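PDB 3FZ0: nucleoside hydrolase, putative from Trypanosoma brucei, which binds a calcium ion and belongs to the nucleoside hydrolase family, whose fold is built on a mixed beta sheet flanked by helices. Local coordinates for residues V212-W218 and V277-V281; G72-G76 and C185-A189; M50-K55 and F96-V102. The protein carries 2 engineered substitutions. One frame throughout, in Å; residues are numbered along the deposited sequence.

Interaction 1 (V212-W218 and V277-V281); sequences VNSPMTW and VTCVV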
loop_
_atom_site.group_PDB
_atom_site.type_symbol
_atom_site.label_atom_id
_atom_site.label_comp_id
_atom_site.label_asym_id
_atom_site.label_seq_id
_atom_site.Cartn_x
_atom_site.Cartn_y
_atom_site.Cartn_z
ATOM N N VAL B 212 29.021 -4.707 -1.053
ATOM C CA VAL B 212 29.447 -5.188 -2.358
ATOM C C VAL B 212 30.766 -4.496 -2.786
ATOM O O VAL B 212 31.637 -5.111 -3.453
ATOM C CB VAL B 212 28.352 -4.957 -3.425
ATOM C CG1 VAL B 212 28.889 -5.272 -4.881
ATOM C CG2 VAL B 212 27.124 -5.795 -3.094
ATOM N N ASN B 213 30.887 -3.222 -2.397
ATOM C CA ASN B 213 32.039 -2.391 -2.710
ATOM C C ASN B 213 33.281 -2.703 -1.887
ATOM O O ASN B 213 34.363 -2.190 -2.166
ATOM C CB ASN B 213 31.694 -0.929 -2.499
ATOM C CG ASN B 213 32.750 -0.005 -3.080
ATOM O OD1 ASN B 213 33.404 0.760 -2.358
ATOM N ND2 ASN B 213 32.955 -0.112 -4.387
ATOM N N SER B 214 33.110 -3.520 -0.848
ATOM C CA SER B 214 34.229 -3.934 0.014
ATOM C C SER B 214 34.244 -5.463 0.203
ATOM O O SER B 214 33.981 -5.962 1.300
ATOM C CB SER B 214 34.129 -3.238 1.372
ATOM O OG SER B 214 35.254 -3.544 2.137
ATOM N N PRO B 215 34.521 -6.205 -0.878
ATOM C CA PRO B 215 34.468 -7.662 -0.799
ATOM C C PRO B 215 35.839 -8.258 -0.572
ATOM O O PRO B 215 36.849 -7.548 -0.531
ATOM C CB PRO B 215 34.023 -8.044 -2.211
ATOM C CG PRO B 215 34.613 -6.950 -3.107
ATOM C CD PRO B 215 34.879 -5.741 -2.239
ATOM N N MET B 216 35.914 -9.575 -0.493
ATOM C CA MET B 216 37.226 -10.189 -0.662
ATOM C C MET B 216 37.279 -10.848 -2.037
ATOM O O MET B 216 36.248 -11.269 -2.582
ATOM C CB MET B 216 37.569 -11.155 0.460
ATOM C CG MET B 216 36.694 -12.344 0.510
ATOM S SD MET B 216 37.148 -13.447 1.847
ATOM C CE MET B 216 35.679 -14.520 1.828
ATOM N N THR B 217 38.466 -10.879 -2.609
ATOM C CA THR B 217 38.733 -11.659 -3.800
ATOM C C THR B 217 38.791 -13.159 -3.445
ATOM O O THR B 217 39.208 -13.531 -2.332
ATOM C CB THR B 217 40.095 -11.198 -4.377
ATOM O OG1 THR B 217 39.941 -9.905 -4.984
ATOM C CG2 THR B 217 40.597 -12.146 -5.390
ATOM N N TRP B 218 38.389 -14.019 -4.376
ATOM C CA TRP B 218 38.606 -15.450 -4.216
ATOM C C TRP B 218 40.086 -15.782 -4.036
ATOM O O TRP B 218 40.423 -16.682 -3.264
ATOM C CB TRP B 218 37.948 -16.271 -5.334
ATOM C CG TRP B 218 36.441 -16.288 -5.190
ATOM C CD1 TRP B 218 35.530 -15.706 -6.033
ATOM C CD2 TRP B 218 35.676 -16.875 -4.119
ATOM N NE1 TRP B 218 34.261 -15.897 -5.560
ATOM C CE2 TRP B 218 34.311 -16.616 -4.397
ATOM C CE3 TRP B 218 36.012 -17.601 -2.968
ATOM C CZ2 TRP B 218 33.269 -17.045 -3.559
ATOM C CZ3 TRP B 218 34.972 -18.046 -2.121
ATOM C CH2 TRP B 218 33.613 -17.757 -2.426
ATOM N N VAL B 277 34.689 -13.196 -9.488
ATOM C CA VAL B 277 36.030 -13.022 -8.921
ATOM C C VAL B 277 35.964 -12.550 -7.452
ATOM O O VAL B 277 36.908 -12.792 -6.675
ATOM C CB VAL B 277 36.925 -12.042 -9.772
ATOM C CG1 VAL B 277 38.318 -11.850 -9.134
ATOM C CG2 VAL B 277 37.058 -12.530 -11.241
ATOM N N THR B 278 34.859 -11.898 -7.069
ATOM C CA THR B 278 34.750 -11.388 -5.690
ATOM C C THR B 278 33.696 -12.119 -4.860
ATOM O O THR B 278 32.713 -12.629 -5.396
ATOM C CB THR B 278 34.484 -9.861 -5.610
ATOM O OG1 THR B 278 33.121 -9.616 -5.905
ATOM C CG2 THR B 278 35.333 -9.085 -6.575
ATOM N N CYS B 279 33.952 -12.165 -3.554
ATOM C CA CYS B 279 33.062 -12.734 -2.579
ATOM C C CYS B 279 32.657 -11.652 -1.567
ATOM O O CYS B 279 33.509 -11.096 -0.864
ATOM C CB CYS B 279 33.768 -13.889 -1.873
ATOM S SG CYS B 279 32.686 -14.715 -0.685
ATOM N N VAL B 280 31.359 -11.358 -1.498
ATOM C CA VAL B 280 30.824 -10.309 -0.638
ATOM C C VAL B 280 30.508 -10.906 0.719
ATOM O O VAL B 280 29.842 -11.921 0.787
ATOM C CB VAL B 280 29.538 -9.724 -1.233
ATOM C CG1 VAL B 280 29.049 -8.520 -0.430
ATOM C CG2 VAL B 280 29.763 -9.326 -2.687
ATOM N N VAL B 281 30.996 -10.280 1.794
ATOM C CA VAL B 281 30.786 -10.767 3.165
ATOM C C VAL B 281 30.103 -9.690 4.039
ATOM O O VAL B 281 30.704 -9.151 4.945
ATOM C CB VAL B 281 32.136 -11.236 3.801
ATOM C CG1 VAL B 281 31.882 -12.025 5.066
ATOM C CG2 VAL B 281 32.909 -12.097 2.830
HETATM O O HOH W 1 31.853 -7.654 1.530
#
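Met216 places CG in the slot between its backbone N and its carbonyl carbon (chi1 65°), while Cys279 holds SG anti to its own N (chi1 -177°), which brings the sulfur beside the Trp218 ring. The two are the hydrogen-bonded pair of a small antiparallel sheet (strands 216-217 and 278-279), so their side chains share a face. Met216 N donates to Cys279 O at 2.9 Å, and Cys279 N returns an almost straight bond to Met216 O (174° at the hydrogen). Trp218 N, where helix 218-224 begins, donates to Val277 O at 3.0 Å. Thr217 and Thr278 form the non-hydrogen-bonded pair, and their side chains diverge. Met216 CE lies 3.8 Å from Val281 CG2, and Phe250 and Leu352 also touch Met216. Before Met216, Pro215 rests its CG on Thr278 CB at 3.8 Å, and a water bridges Ser214 O and Val281 N. Val281 immediately precedes helix 282-291, which carries the calcium ligand Asp283. Cys279 CB lies over one face of the Trp218 six-membered ring in a CH-pi contact, 3.8 Å from the centroid. Cys279 SG approaches the same ring obliquely, 3.6 Å from Trp218 CH2.

Interaction 2 (G72-G76 and C185-A189); sequences GPLVG and CDPEA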
loop_
_atom_site.group_PDB
_atom_site.type_symbol
_atom_site.label_atom_id
_atom_site.label_comp_id
_atom_site.label_asym_id
_atom_site.label_seq_id
_atom_site.Cartn_x
_atom_site.Cartn_y
_atom_site.Cartn_z
ATOM N N GLY B 72 9.826 -15.618 13.644
ATOM C CA GLY B 72 9.254 -14.977 12.480
ATOM C C GLY B 72 9.160 -13.479 12.692
ATOM O O GLY B 72 9.499 -12.969 13.753
ATOM N N PRO B 73 8.707 -12.758 11.676
ATOM C CA PRO B 73 8.652 -11.305 11.717
ATOM C C PRO B 73 7.800 -10.784 12.879
ATOM O O PRO B 73 6.924 -11.501 13.416
ATOM C CB PRO B 73 7.973 -10.922 10.392
ATOM C CG PRO B 73 8.030 -12.116 9.528
ATOM C CD PRO B 73 8.206 -13.325 10.415
ATOM N N LEU B 74 8.059 -9.536 13.251
ATOM C CA LEU B 74 7.239 -8.833 14.211
ATOM C C LEU B 74 5.756 -8.966 13.878
ATOM O O LEU B 74 4.942 -9.177 14.786
ATOM C CB LEU B 74 7.636 -7.345 14.232
ATOM C CG LEU B 74 7.106 -6.416 15.327
ATOM C CD1 LEU B 74 7.492 -6.971 16.672
ATOM C CD2 LEU B 74 7.683 -5.026 15.136
ATOM N N VAL B 75 5.411 -8.852 12.587
ATOM C CA VAL B 75 4.006 -8.852 12.136
ATOM C C VAL B 75 3.805 -9.711 10.887
ATOM O O VAL B 75 4.321 -9.373 9.820
ATOM C CB VAL B 75 3.539 -7.435 11.753
ATOM C CG1 VAL B 75 2.040 -7.428 11.560
ATOM C CG2 VAL B 75 3.959 -6.420 12.786
ATOM N N GLY B 76 3.040 -10.799 11.023
ATOM C CA GLY B 76 2.672 -11.668 9.895
ATOM C C GLY B 76 3.714 -12.707 9.492
ATOM O O GLY B 76 4.836 -12.728 10.032
ATOM N N CYS B 185 12.855 -8.917 5.200
ATOM C CA CYS B 185 12.432 -9.930 6.179
ATOM C C CYS B 185 11.547 -9.324 7.218
ATOM O O CYS B 185 10.569 -9.930 7.647
ATOM C CB CYS B 185 13.635 -10.560 6.872
ATOM S SG CYS B 185 14.336 -11.948 5.960
ATOM N N ASP B 186 11.878 -8.109 7.632
ATOM C CA ASP B 186 11.072 -7.489 8.659
ATOM C C ASP B 186 11.116 -5.996 8.519
ATOM O O ASP B 186 11.905 -5.336 9.205
ATOM C CB ASP B 186 11.521 -7.935 10.066
ATOM C CG ASP B 186 10.479 -7.679 11.083
ATOM O OD1 ASP B 186 9.667 -6.792 10.795
ATOM O OD2 ASP B 186 10.438 -8.346 12.153
ATOM N N PRO B 187 10.268 -5.457 7.629
ATOM C CA PRO B 187 10.222 -4.017 7.396
ATOM C C PRO B 187 9.705 -3.286 8.640
ATOM O O PRO B 187 10.286 -2.272 9.025
ATOM C CB PRO B 187 9.278 -3.893 6.197
ATOM C CG PRO B 187 9.270 -5.241 5.573
ATOM C CD PRO B 187 9.324 -6.161 6.744
ATOM N N GLU B 188 8.657 -3.806 9.271
ATOM C CA GLU B 188 8.092 -3.187 10.491
ATOM C C GLU B 188 9.186 -3.016 11.565
ATOM O O GLU B 188 9.299 -1.953 12.179
ATOM C CB GLU B 188 6.932 -4.017 11.041
ATOM C CG GLU B 188 5.622 -3.881 10.305
ATOM C CD GLU B 188 5.537 -4.719 9.017
ATOM O OE1 GLU B 188 6.491 -5.418 8.636
ATOM O OE2 GLU B 188 4.477 -4.701 8.391
ATOM N N ALA B 189 10.008 -4.047 11.758
ATOM C CA ALA B 189 11.100 -3.942 12.723
ATOM C C ALA B 189 12.062 -2.805 12.385
ATOM O O ALA B 189 12.529 -2.116 13.279
ATOM C CB ALA B 189 11.854 -5.271 12.884
HETATM O O HOH W 2 7.046 -7.464 10.403
#
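Asp186 and Leu74 make the one direct hydrogen bond of this contact, which joins the loop 72-76 to the start of helix 187-195. Leu74 N donates to Asp186 OD2 at 2.9 Å, nearly straight at the hydrogen (174°). The donor stands above the carboxylate plane. The same OD2 also takes a bond from Thr138 OG1. The other oxygen serves the helix. Asp186 is its N-cap, and Ala189 N donates to Asp186 OD1 at 2.9 Å, from the opposite side of the carboxylate plane. The aspartate CG is anti to its backbone N (chi1 -162°), which lets the carboxylate face the loop while it caps the helix.

A water adds a second layer of polar links. It joins Val75 N, from which it accepts at 3.1 Å, to Asp186 OD1 at 2.7 Å and Glu188 OE1 at 2.8 Å. The other carboxylate oxygen, Glu188 OE2, is paired with Arg314 in a salt bridge.

The van der Waals contacts are few. The aliphatic one is Val75 CG2 against Glu188 CG at 3.9 Å, the two side chains crossing at about a right angle. A bend at the second torsion of Glu188 turns its carboxylate back toward the water, while CG stays against Val75. Two other carbons pack against oxygens: Leu74 CB lies 3.6 Å from Asp186 OD2, and Pro73 CG rests against Cys185 O. Leu74 also packs on Ala141 and Leu142 of helix 138-146.

The second subunit borders this site: its Arg145 bonds to Pro73 O, and its Val75 and Glu188 pack against Glu188 and Val75 here. The chemistry joins a subunit-interface loop to a helix N-terminus. The N-H donors of Leu74 and Ala189 and the helix end would tend to favour a charged Asp186, against the nearby Glu188 carboxylate, which Arg314 pairs with.

Interaction 3 (M50-K55 and F96-V102); sequences MENIGK and FPPSQRV. Engineered in segment 96-102: Gln100 (natural residue Lys).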
loop_
_atom_site.group_PDB
_atom_site.type_symbol
_atom_site.label_atom_id
_atom_site.label_comp_id
_atom_site.label_asym_id
_atom_site.label_seq_id
_atom_site.Cartn_x
_atom_site.Cartn_y
_atom_site.Cartn_z
ATOM N N MET B 50 20.893 -21.518 16.664
ATOM C CA MET B 50 21.444 -21.913 17.936
ATOM C C MET B 50 22.556 -22.958 17.765
ATOM O O MET B 50 23.634 -22.824 18.364
ATOM C CB MET B 50 20.348 -22.436 18.871
ATOM C CG MET B 50 19.395 -21.362 19.369
ATOM S SD MET B 50 20.145 -20.065 20.369
ATOM C CE MET B 50 20.285 -20.876 21.959
ATOM N N GLU B 51 22.301 -23.982 16.949
ATOM C CA GLU B 51 23.296 -25.023 16.698
ATOM C C GLU B 51 24.553 -24.462 16.038
ATOM O O GLU B 51 25.687 -24.849 16.390
ATOM C CB GLU B 51 22.710 -26.141 15.848
ATOM C CG GLU B 51 21.557 -26.903 16.530
ATOM C CD GLU B 51 21.965 -27.625 17.833
ATOM O OE1 GLU B 51 23.029 -28.277 17.861
ATOM O OE2 GLU B 51 21.214 -27.568 18.832
ATOM N N ASN B 52 24.353 -23.521 15.102
ATOM C CA ASN B 52 25.487 -22.851 14.423
ATOM C C ASN B 52 26.354 -22.039 15.388
ATOM O O ASN B 52 27.577 -22.244 15.423
ATOM C CB ASN B 52 25.017 -21.997 13.243
ATOM C CG ASN B 52 24.303 -22.794 12.189
ATOM O OD1 ASN B 52 24.263 -24.038 12.235
ATOM N ND2 ASN B 52 23.744 -22.090 11.207
ATOM N N ILE B 53 25.733 -21.161 16.184
ATOM C CA ILE B 53 26.454 -20.392 17.199
ATOM C C ILE B 53 27.220 -21.327 18.150
ATOM O O ILE B 53 28.394 -21.093 18.436
ATOM C CB ILE B 53 25.525 -19.410 18.010
ATOM C CG1 ILE B 53 24.957 -18.289 17.131
ATOM C CG2 ILE B 53 26.288 -18.764 19.175
ATOM C CD1 ILE B 53 25.964 -17.635 16.170
ATOM N N GLY B 54 26.582 -22.410 18.581
ATOM C CA GLY B 54 27.203 -23.384 19.447
ATOM C C GLY B 54 28.433 -23.991 18.838
ATOM O O GLY B 54 29.445 -24.155 19.538
ATOM N N LYS B 55 28.372 -24.334 17.545
ATOM C CA LYS B 55 29.552 -24.886 16.833
ATOM C C LYS B 55 30.640 -23.835 16.698
ATOM O O LYS B 55 31.820 -24.155 16.874
ATOM C CB LYS B 55 29.183 -25.460 15.458
ATOM C CG LYS B 55 28.235 -26.667 15.528
ATOM C CD LYS B 55 27.592 -26.973 14.194
ATOM C CE LYS B 55 26.787 -28.242 14.286
ATOM N NZ LYS B 55 26.369 -28.745 12.970
ATOM N N PHE B 96 30.377 -30.392 11.171
ATOM C CA PHE B 96 30.898 -29.966 12.480
ATOM C C PHE B 96 30.295 -30.811 13.621
ATOM O O PHE B 96 29.099 -31.161 13.589
ATOM C CB PHE B 96 30.603 -28.504 12.753
ATOM C CG PHE B 96 31.205 -27.564 11.761
ATOM C CD1 PHE B 96 30.405 -26.628 11.098
ATOM C CD2 PHE B 96 32.571 -27.594 11.495
ATOM C CE1 PHE B 96 30.956 -25.739 10.174
ATOM C CE2 PHE B 96 33.138 -26.711 10.582
ATOM C CZ PHE B 96 32.331 -25.776 9.911
ATOM N N PRO B 97 31.104 -31.134 14.647
ATOM C CA PRO B 97 30.484 -31.867 15.771
ATOM C C PRO B 97 29.451 -30.995 16.454
ATOM O O PRO B 97 29.718 -29.803 16.674
ATOM C CB PRO B 97 31.652 -32.131 16.724
ATOM C CG PRO B 97 32.890 -31.975 15.868
ATOM C CD PRO B 97 32.537 -30.882 14.871
ATOM N N PRO B 98 28.273 -31.572 16.768
ATOM C CA PRO B 98 27.216 -30.848 17.469
ATOM C C PRO B 98 27.746 -30.332 18.795
ATOM O O PRO B 98 28.591 -30.970 19.396
ATOM C CB PRO B 98 26.148 -31.936 17.707
ATOM C CG PRO B 98 26.375 -32.915 16.605
ATOM C CD PRO B 98 27.873 -32.967 16.495
ATOM N N SER B 99 27.241 -29.189 19.227
ATOM C CA SER B 99 27.724 -28.490 20.403
ATOM C C SER B 99 26.903 -28.840 21.648
ATOM O O SER B 99 25.656 -28.872 21.608
ATOM C CB SER B 99 27.628 -26.983 20.152
ATOM O OG SER B 99 28.057 -26.237 21.269
ATOM N N GLN B 100 27.601 -29.045 22.761
ATOM C CA GLN B 100 26.955 -29.276 24.057
ATOM C C GLN B 100 26.580 -27.947 24.732
ATOM O O GLN B 100 25.886 -27.922 25.745
ATOM C CB GLN B 100 27.870 -30.107 24.953
ATOM C CG GLN B 100 28.337 -31.416 24.302
ATOM C CD GLN B 100 27.275 -32.502 24.399
ATOM O OE1 GLN B 100 27.079 -33.113 25.458
ATOM N NE2 GLN B 100 26.571 -32.741 23.300
ATOM N N ARG B 101 27.016 -26.839 24.144
ATOM C CA ARG B 101 26.745 -25.527 24.692
ATOM C C ARG B 101 25.257 -25.139 24.601
ATOM O O ARG B 101 24.738 -24.428 25.482
ATOM C CB ARG B 101 27.635 -24.485 24.017
ATOM C CG ARG B 101 29.039 -24.456 24.565
ATOM C CD ARG B 101 29.951 -23.500 23.849
ATOM N NE ARG B 101 31.260 -24.113 23.771
ATOM C CZ ARG B 101 32.258 -23.904 24.621
ATOM N NH1 ARG B 101 32.130 -23.039 25.606
ATOM N NH2 ARG B 101 33.391 -24.553 24.470
ATOM N N VAL B 102 24.572 -25.623 23.562
ATOM C CA VAL B 102 23.185 -25.221 23.286
ATOM C C VAL B 102 22.262 -25.468 24.481
ATOM O O VAL B 102 21.601 -24.531 24.935
ATOM C CB VAL B 102 22.602 -25.874 21.994
ATOM C CG1 VAL B 102 21.140 -25.525 21.828
ATOM C CG2 VAL B 102 23.372 -25.446 20.774
HETATM O O HOH W 3 28.075 -29.152 10.741
#
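Phe96 and Lys55 open a contact in which an extended loop, proline-rich at its start, runs across helix 46-60 and then enters the short helix 101-104. The Lys55 chain is extended beyond CG. Its CD lies 3.7 Å from Phe96 CB, an oblique crossing, and the Phe96 ring itself stacks on Phe245. A water accepts from Lys55 NZ at 2.8 Å and, more weakly, from Phe96 N. It links the Lys55 ammonium group, loosely, to the loop backbone.

At Pro97 the carbonyl oxygen meets Lys55 CG at 3.7 Å. Pro98 adds only a looser approach of its CA to Lys55 CE. Ser99 is the point of closest approach to the helix. Gly54 has no side chain, and Ser99 CB can come within 3.4 Å of Gly54 C. Ser99 OG is anti to its backbone N (chi1 179°) and lies 3.0 Å from Gly54 O, in a weak hydrogen bond. That proton is not settled, because Asp58 OD1 is also within reach. The same OG accepts from Arg101 N at 3.1 Å, a capping bond at the turn into the helix.

Arg101 sends its guanidinium to Asp58 and Asp63 in salt bridges, Asp58 lying one turn beyond Gly54 on helix 46-60. Val102 ends the run. Its two methyls straddle the Glu51 carboxylate oxygen, with OE2 3.6 Å from both CG1 and CG2 of Val102, and the side chains cross at about a right angle. Val102 CG2 also sits 3.6 Å from Met50 O, the carbonyl that accepts the helical bond of Gly54 N.

Overall arrangement
The three contacts lie well apart in space, with centres 27 to 29 Å from one another and nearest atoms about 13 to 16 Å apart. Along the sequence, interactions 3 and 2 interlock: their segments come in the order 50-55, 72-76, 96-102 and 185-189. Interaction 1 follows both. All belong to the one nucleoside hydrolase fold, with its nine-stranded mixed sheet as core. Interaction 3 sits beside edge strand 66-68, and interaction 2 uses the loop that follows that strand. Interaction 1 is a separate two-stranded sheet. Val281 and Cys185, of interactions 1 and 2, have side chains each about 9 Å from the calcium ion. The contacts join separate peripheral parts of the fold, and only interaction 2 meets another subunit.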